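Local coordinates for LEOA (PDB 4AUR), which is thought to be a bacterial dynamin-like GTPase of enterotoxigenic Escherichia coli, probably binding and hydrolysing GTP, at residues Gly29-Asn34 and Ser557-Gln562; Asp294-Phe299 and Asp551-Leu556. All blocks are in the same frame, centred on the assembly; numbering follows the deposited sequence.

Interaction 1. Residues Gly29-Asn34 and Ser557-Gln562; sequences GEMGIN and SLIQTQ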
ATOM      1  N   GLY A  29       4.376 -14.328  12.221  1.00 27.73           N
ATOM      2  CA  GLY A  29       4.518 -14.525  13.657  1.00 28.65           C
ATOM      3  C   GLY A  29       5.083 -13.257  14.251  1.00 28.53           C
ATOM      4  O   GLY A  29       4.642 -12.792  15.295  1.00 29.34           O
ATOM      5  N   GLU A  30       6.037 -12.670  13.553  1.00 28.65           N
ATOM      6  CA  GLU A  30       6.680 -11.487  14.053  1.00 31.05           C
ATOM      7  C   GLU A  30       5.737 -10.285  14.160  1.00 30.53           C
ATOM      8  O   GLU A  30       5.975  -9.416  14.975  1.00 30.59           O
ATOM      9  CB  GLU A  30       7.876 -11.157  13.187  1.00 32.66           C
ATOM     10  CG  GLU A  30       8.804 -10.110  13.774  1.00 37.07           C
ATOM     11  CD  GLU A  30       9.585 -10.581  14.980  1.00 38.96           C
ATOM     12  OE1 GLU A  30      10.146 -11.706  14.941  1.00 38.77           O
ATOM     13  OE2 GLU A  30       9.642  -9.792  15.953  1.00 40.81           O
HETATM   14  N   MSE A  31       4.665 -10.248  13.372  1.00 28.43           N
HETATM   15  CA  MSE A  31       3.692  -9.162  13.459  1.00 27.14           C
HETATM   16  C   MSE A  31       2.482  -9.625  14.241  1.00 28.40           C
HETATM   17  O   MSE A  31       1.402  -9.043  14.162  1.00 27.11           O
HETATM   18  CB  MSE A  31       3.437  -8.542  12.078  1.00 27.81           C
HETATM   19  CG  MSE A  31       2.994  -9.512  11.018  1.00 29.15           C
HETATM   20 SE   MSE A  31       3.170  -8.814   9.175  0.93 33.29          SE
HETATM   21  CE  MSE A  31       1.433  -7.922   9.280  1.00 29.19           C
ATOM     22  N   GLY A  32       2.678 -10.651  15.074  1.00 28.93           N
ATOM     23  CA  GLY A  32       1.713 -11.043  16.088  1.00 26.18           C
ATOM     24  C   GLY A  32       0.556 -11.833  15.540  1.00 26.28           C
ATOM     25  O   GLY A  32      -0.486 -11.904  16.152  1.00 26.56           O
ATOM     26  N   ILE A  33       0.749 -12.446  14.391  1.00 27.98           N
ATOM     27  CA  ILE A  33      -0.292 -13.228  13.749  1.00 30.53           C
ATOM     28  C   ILE A  33      -0.137 -14.686  14.122  1.00 32.67           C
ATOM     29  O   ILE A  33       0.951 -15.096  14.520  1.00 32.52           O
ATOM     30  CB  ILE A  33      -0.227 -13.016  12.236  1.00 31.29           C
ATOM     31  CG1 ILE A  33      -0.423 -11.515  11.959  1.00 29.71           C
ATOM     32  CG2 ILE A  33      -1.240 -13.896  11.520  1.00 32.29           C
ATOM     33  CD1 ILE A  33      -0.566 -11.124  10.522  1.00 30.50           C
ATOM     34  N   ASN A  34      -1.245 -15.434  14.010  1.00 39.06           N
ATOM     35  CA  ASN A  34      -1.433 -16.812  14.568  1.00 41.60           C
ATOM     36  C   ASN A  34      -0.279 -17.818  14.460  1.00 39.36           C
ATOM     37  O   ASN A  34       0.406 -18.080  15.455  1.00 39.43           O
ATOM     38  CB  ASN A  34      -2.717 -17.464  13.980  1.00 44.89           C
ATOM     39  CG  ASN A  34      -3.054 -18.827  14.631  1.00 47.27           C
ATOM     40  OD1 ASN A  34      -2.413 -19.250  15.609  1.00 48.13           O
ATOM     41  ND2 ASN A  34      -4.062 -19.517  14.086  1.00 44.72           N
ATOM     42  N   SER A 557       7.484  -2.305   8.390  1.00 18.57           N
ATOM     43  CA  SER A 557       8.096  -2.084   7.100  1.00 18.94           C
ATOM     44  C   SER A 557       9.332  -2.970   6.944  1.00 18.76           C
ATOM     45  O   SER A 557       9.536  -3.581   5.904  1.00 20.56           O
ATOM     46  CB  SER A 557       8.457  -0.619   6.902  1.00 19.24           C
ATOM     47  OG  SER A 557       9.458  -0.257   7.833  1.00 20.32           O
ATOM     48  N   LEU A 558      10.138  -3.025   7.988  1.00 17.44           N
ATOM     49  CA  LEU A 558      11.257  -3.892   8.065  1.00 17.09           C
ATOM     50  C   LEU A 558      10.804  -5.310   7.826  1.00 17.80           C
ATOM     51  O   LEU A 558      11.472  -6.077   7.118  1.00 18.63           O
ATOM     52  CB  LEU A 558      11.872  -3.789   9.455  1.00 17.47           C
ATOM     53  CG  LEU A 558      12.372  -2.428   9.946  1.00 17.49           C
ATOM     54  CD1 LEU A 558      12.803  -2.503  11.387  1.00 18.11           C
ATOM     55  CD2 LEU A 558      13.534  -1.932   9.129  1.00 17.84           C
ATOM     56  N   ILE A 559       9.676  -5.657   8.430  1.00 17.41           N
ATOM     57  CA  ILE A 559       9.065  -6.949   8.230  1.00 18.44           C
ATOM     58  C   ILE A 559       8.598  -7.213   6.793  1.00 19.29           C
ATOM     59  O   ILE A 559       8.872  -8.285   6.251  1.00 19.96           O
ATOM     60  CB  ILE A 559       7.909  -7.200   9.212  1.00 18.45           C
ATOM     61  CG1 ILE A 559       8.443  -7.255  10.647  1.00 18.08           C
ATOM     62  CG2 ILE A 559       7.279  -8.546   8.902  1.00 18.39           C
ATOM     63  CD1 ILE A 559       7.372  -7.439  11.674  1.00 17.94           C
ATOM     64  N   GLN A 560       7.918  -6.254   6.167  1.00 19.55           N
ATOM     65  CA  GLN A 560       7.410  -6.453   4.815  1.00 19.74           C
ATOM     66  C   GLN A 560       8.529  -6.487   3.750  1.00 21.71           C
ATOM     67  O   GLN A 560       8.370  -7.028   2.644  1.00 22.34           O
ATOM     68  CB  GLN A 560       6.407  -5.369   4.503  1.00 19.76           C
ATOM     69  CG  GLN A 560       5.760  -5.471   3.137  1.00 19.72           C
ATOM     70  CD  GLN A 560       6.554  -4.791   2.056  1.00 19.74           C
ATOM     71  OE1 GLN A 560       7.381  -3.933   2.330  1.00 21.44           O
ATOM     72  NE2 GLN A 560       6.303  -5.158   0.826  1.00 19.35           N
ATOM     73  N   THR A 561       9.662  -5.890   4.062  1.00 22.77           N
ATOM     74  CA  THR A 561      10.749  -5.889   3.129  1.00 23.26           C
ATOM     75  C   THR A 561      11.170  -7.327   2.924  1.00 23.99           C
ATOM     76  O   THR A 561      11.384  -7.763   1.795  1.00 24.83           O
ATOM     77  CB  THR A 561      11.922  -5.083   3.674  1.00 24.07           C
ATOM     78  OG1 THR A 561      11.527  -3.714   3.821  1.00 24.66           O
ATOM     79  CG2 THR A 561      13.111  -5.155   2.709  1.00 25.67           C
ATOM     80  N   GLN A 562      11.265  -8.058   4.033  1.00 24.46           N
ATOM     81  CA  GLN A 562      11.590  -9.479   4.031  1.00 24.06           C
ATOM     82  C   GLN A 562      10.513 -10.311   3.352  1.00 22.28           C
ATOM     83  O   GLN A 562      10.799 -11.179   2.597  1.00 20.31           O
ATOM     84  CB  GLN A 562      11.774  -9.938   5.464  1.00 25.81           C
ATOM     85  CG  GLN A 562      12.258 -11.364   5.636  1.00 28.97           C
ATOM     86  CD  GLN A 562      13.683 -11.588   5.163  1.00 31.96           C
ATOM     87  OE1 GLN A 562      14.105 -12.730   5.040  1.00 38.38           O
ATOM     88  NE2 GLN A 562      14.431 -10.505   4.898  1.00 33.25           N
TER
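The carbonyl oxygen of S557, in the turn of helix that carries I559 to E30 and M31, is gripped by two groups of T561. T561 N supplies the ordinary helical bond at 3.0 Å. The hydroxyl, T561 OG1, donates a second bond at 2.9 Å to S557 O from the opposite face of the carbonyl, lying 35° out of its plane.

Across the contact there is no hydrogen bond; the segments bury 137 Å² between them, and the closest approaches are between carbon atoms. I559 points toward the other segment and is fully extended at chi2 (178°), which carries CD1 forward to 3.7 Å from E30 CG. The two side chains cross at about a right angle. E30 then bends at chi2 (70°), and its carboxylate leads away from I559. Beside it, M31, modelled as selenomethionine, bears on both branches of I559: M31 CB is 4.1 Å from I559 CD1, and SE is 4.1 Å from I559 CG2. M31 also packs on A289 of helix 275-343.

The chain turns sharply here: G32, at positive phi, bonds through N to G29 O, and I33 N bonds to L28 O, the Schellman motif that closes helix 3-30.

Interaction 2. Residues Asp294-Phe299 and Asp551-Leu556; sequences DELNTF and DNRQKL
L296 and R553 meet between two obliquely crossing helices, 275-343 and 547-567, of the dynamin-like helical domain, whose directions are closer to antiparallel than to parallel. The evidence for the packing is an angle of 137° between the N-to-C directions of the two short segments and an axis separation of 10.7 Å. The nearest alpha carbons are N297 CA and R553 CA, 7.0 Å apart, and 176 Å² is buried in all.

The apolar half of the contact centres on one methyl of L296. L296 CG lies trans to the backbone nitrogen (chi1 178°) and CD2 prolongs that line, so that this methyl bridges two residues of the facing helix: L296 CD2 is 4.3 Å from R553 CB, and it is also 4.3 Å from L556 CD1. L293, one turn before L296, also touches L556. Both L296 and L556 are buried.

The polar half lies on the more open flank. R553 starts out trans to its backbone nitrogen, then bends at chi2 and again at chi3, folding its aliphatic part past N297 and presenting the guanidinium edge to the amide. N297 sets out beside the interface, and its end then comes closer. The two side chains cross at about a right angle, their flat groups turned 60° apart, with N297 CG 3.4 Å from R553 NH1. The amide is probably flipped in the model, so which of its two heteroatoms faces the arginine is doubtful. The other terminal nitrogen of the same guanidinium, R553 NH2, makes a weak hydrogen bond of 3.3 Å to Q554 OE1, which lies in the guanidinium plane.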
ATOM      1  N   ASP A 294       0.602  -0.312   2.729  1.00 22.76           N
ATOM      2  CA  ASP A 294       0.821   0.798   1.820  1.00 24.38           C
ATOM      3  C   ASP A 294      -0.095   1.933   2.210  1.00 24.54           C
ATOM      4  O   ASP A 294       0.300   3.100   2.199  1.00 23.22           O
ATOM      5  CB  ASP A 294       0.581   0.412   0.383  1.00 25.78           C
ATOM      6  CG  ASP A 294       1.125   1.428  -0.569  1.00 27.24           C
ATOM      7  OD1 ASP A 294       2.292   1.853  -0.427  1.00 28.27           O
ATOM      8  OD2 ASP A 294       0.382   1.816  -1.469  1.00 32.49           O
ATOM      9  N   GLU A 295      -1.316   1.567   2.595  1.00 24.34           N
ATOM     10  CA  GLU A 295      -2.261   2.519   3.113  1.00 22.81           C
ATOM     11  C   GLU A 295      -1.652   3.142   4.344  1.00 22.46           C
ATOM     12  O   GLU A 295      -1.522   4.339   4.404  1.00 21.88           O
ATOM     13  CB  GLU A 295      -3.577   1.853   3.438  1.00 23.06           C
ATOM     14  CG  GLU A 295      -4.453   1.572   2.228  1.00 24.21           C
ATOM     15  CD  GLU A 295      -5.544   0.562   2.550  1.00 25.36           C
ATOM     16  OE1 GLU A 295      -5.575   0.117   3.713  1.00 24.83           O
ATOM     17  OE2 GLU A 295      -6.358   0.188   1.658  1.00 27.40           O
ATOM     18  N   LEU A 296      -1.237   2.332   5.314  1.00 22.20           N
ATOM     19  CA  LEU A 296      -0.700   2.895   6.568  1.00 20.72           C
ATOM     20  C   LEU A 296       0.489   3.812   6.327  1.00 21.41           C
ATOM     21  O   LEU A 296       0.580   4.840   6.973  1.00 24.11           O
ATOM     22  CB  LEU A 296      -0.300   1.817   7.568  1.00 19.42           C
ATOM     23  CG  LEU A 296       0.300   2.312   8.867  1.00 18.75           C
ATOM     24  CD1 LEU A 296      -0.685   3.227   9.554  1.00 19.80           C
ATOM     25  CD2 LEU A 296       0.660   1.197   9.802  1.00 18.33           C
ATOM     26  N   ASN A 297       1.378   3.459   5.410  1.00 20.75           N
ATOM     27  CA  ASN A 297       2.539   4.291   5.128  1.00 21.87           C
ATOM     28  C   ASN A 297       2.104   5.649   4.607  1.00 21.74           C
ATOM     29  O   ASN A 297       2.662   6.652   4.987  1.00 21.38           O
ATOM     30  CB  ASN A 297       3.508   3.638   4.086  1.00 21.68           C
ATOM     31  CG  ASN A 297       4.169   2.331   4.564  1.00 22.02           C
ATOM     32  OD1 ASN A 297       4.575   1.521   3.741  1.00 24.55           O
ATOM     33  ND2 ASN A 297       4.284   2.119   5.870  1.00 21.84           N
ATOM     34  N   THR A 298       1.124   5.653   3.707  1.00 23.48           N
ATOM     35  CA  THR A 298       0.598   6.872   3.137  1.00 23.70           C
ATOM     36  C   THR A 298       0.107   7.775   4.245  1.00 24.32           C
ATOM     37  O   THR A 298       0.280   8.982   4.187  1.00 28.09           O
ATOM     38  CB  THR A 298      -0.601   6.620   2.206  1.00 24.14           C
ATOM     39  OG1 THR A 298      -0.233   5.760   1.134  1.00 24.50           O
ATOM     40  CG2 THR A 298      -1.097   7.923   1.602  1.00 25.62           C
ATOM     41  N   PHE A 299      -0.514   7.196   5.258  1.00 24.81           N
ATOM     42  CA  PHE A 299      -1.091   8.003   6.309  1.00 25.05           C
ATOM     43  C   PHE A 299      -0.006   8.541   7.188  1.00 25.04           C
ATOM     44  O   PHE A 299      -0.039   9.677   7.551  1.00 27.05           O
ATOM     45  CB  PHE A 299      -2.090   7.245   7.193  1.00 25.02           C
ATOM     46  CG  PHE A 299      -2.355   7.965   8.476  1.00 25.45           C
ATOM     47  CD1 PHE A 299      -3.011   9.187   8.459  1.00 27.22           C
ATOM     48  CD2 PHE A 299      -1.851   7.514   9.659  1.00 25.05           C
ATOM     49  CE1 PHE A 299      -3.210   9.912   9.615  1.00 26.06           C
ATOM     50  CE2 PHE A 299      -2.027   8.237  10.814  1.00 26.45           C
ATOM     51  CZ  PHE A 299      -2.713   9.435  10.797  1.00 26.10           C
ATOM     52  N   ASP A 551       6.214   3.864  15.688  1.00 31.80           N
ATOM     53  CA  ASP A 551       6.866   2.668  16.205  1.00 34.20           C
ATOM     54  C   ASP A 551       6.412   1.441  15.421  1.00 32.53           C
ATOM     55  O   ASP A 551       7.222   0.568  15.077  1.00 36.05           O
ATOM     56  CB  ASP A 551       6.539   2.418  17.683  1.00 39.91           C
ATOM     57  CG  ASP A 551       7.108   3.494  18.631  1.00 49.58           C
ATOM     58  OD1 ASP A 551       7.799   4.442  18.159  1.00 58.31           O
ATOM     59  OD2 ASP A 551       6.840   3.397  19.863  1.00 52.20           O
ATOM     60  N   ASN A 552       5.119   1.358  15.159  1.00 28.60           N
ATOM     61  CA  ASN A 552       4.541   0.182  14.528  1.00 27.02           C
ATOM     62  C   ASN A 552       4.835   0.123  13.062  1.00 24.25           C
ATOM     63  O   ASN A 552       5.123  -0.934  12.512  1.00 22.20           O
ATOM     64  CB  ASN A 552       3.019   0.136  14.739  1.00 28.99           C
ATOM     65  CG  ASN A 552       2.636  -0.601  16.000  1.00 30.09           C
ATOM     66  OD1 ASN A 552       2.692  -1.824  16.053  1.00 36.45           O
ATOM     67  ND2 ASN A 552       2.273   0.140  17.033  1.00 31.99           N
ATOM     68  N   ARG A 553       4.749   1.264  12.413  1.00 22.97           N
ATOM     69  CA  ARG A 553       4.946   1.298  10.990  1.00 22.37           C
ATOM     70  C   ARG A 553       6.368   0.882  10.661  1.00 22.68           C
ATOM     71  O   ARG A 553       6.612   0.250   9.643  1.00 23.59           O
ATOM     72  CB  ARG A 553       4.667   2.675  10.481  1.00 22.20           C
ATOM     73  CG  ARG A 553       4.630   2.788   8.992  1.00 22.43           C
ATOM     74  CD  ARG A 553       5.340   4.058   8.582  1.00 22.97           C
ATOM     75  NE  ARG A 553       6.787   3.881   8.627  1.00 22.90           N
ATOM     76  CZ  ARG A 553       7.483   3.280   7.670  1.00 22.29           C
ATOM     77  NH1 ARG A 553       6.866   2.792   6.618  1.00 22.72           N
ATOM     78  NH2 ARG A 553       8.784   3.150   7.760  1.00 21.64           N
ATOM     79  N   GLN A 554       7.313   1.231  11.522  1.00 23.34           N
ATOM     80  CA  GLN A 554       8.687   0.875  11.273  1.00 24.10           C
ATOM     81  C   GLN A 554       8.869  -0.613  11.331  1.00 25.31           C
ATOM     82  O   GLN A 554       9.397  -1.172  10.379  1.00 26.40           O
ATOM     83  CB  GLN A 554       9.631   1.525  12.258  1.00 24.52           C
ATOM     84  CG  GLN A 554      10.098   2.887  11.823  1.00 25.78           C
ATOM     85  CD  GLN A 554      11.030   2.891  10.636  1.00 25.58           C
ATOM     86  OE1 GLN A 554      11.146   3.899   9.963  1.00 26.97           O
ATOM     87  NE2 GLN A 554      11.720   1.788  10.394  1.00 25.81           N
ATOM     88  N   LYS A 555       8.443  -1.242  12.439  1.00 27.12           N
ATOM     89  CA  LYS A 555       8.578  -2.689  12.610  1.00 27.87           C
ATOM     90  C   LYS A 555       7.961  -3.329  11.390  1.00 24.36           C
ATOM     91  O   LYS A 555       8.618  -4.069  10.710  1.00 23.99           O
ATOM     92  CB  LYS A 555       7.973  -3.215  13.932  1.00 32.10           C
ATOM     93  CG  LYS A 555       6.502  -3.701  13.874  1.00 39.64           C
ATOM     94  CD  LYS A 555       6.041  -4.507  15.126  1.00 47.55           C
ATOM     95  CE  LYS A 555       4.556  -4.920  15.089  1.00 48.69           C
ATOM     96  NZ  LYS A 555       4.257  -6.131  15.930  1.00 49.52           N
ATOM     97  N   LEU A 556       6.728  -2.980  11.064  1.00 22.52           N
ATOM     98  CA  LEU A 556       6.053  -3.583   9.926  1.00 20.38           C
ATOM     99  C   LEU A 556       6.789  -3.414   8.598  1.00 19.62           C
ATOM    100  O   LEU A 556       6.703  -4.283   7.748  1.00 20.05           O
ATOM    101  CB  LEU A 556       4.632  -3.032   9.787  1.00 19.92           C
ATOM    102  CG  LEU A 556       3.643  -3.375  10.891  1.00 19.88           C
ATOM    103  CD1 LEU A 556       2.348  -2.636  10.654  1.00 20.21           C
ATOM    104  CD2 LEU A 556       3.355  -4.848  10.965  1.00 19.99           C
TER

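From the N terminus, helix 3-30 runs to its end at interaction 1, after which the chain builds the mixed sheet with the probable P-loop, then leaves along helix 275-343 through the first half of interaction 2. The long helical excursion that follows holds no strand; it returns through helix 547-567, which closes interaction 2 at 551-556 and then interaction 1 at 557-562. The 251-residue loop of interaction 2 is therefore nested within the 522-residue loop of interaction 1. With centres 12 Å apart, the contacts also touch directly, M31 CB lying 3.9 Å from L556 CD2. The C-terminal helix thus ties the N-terminal helix to the long helix 275-343.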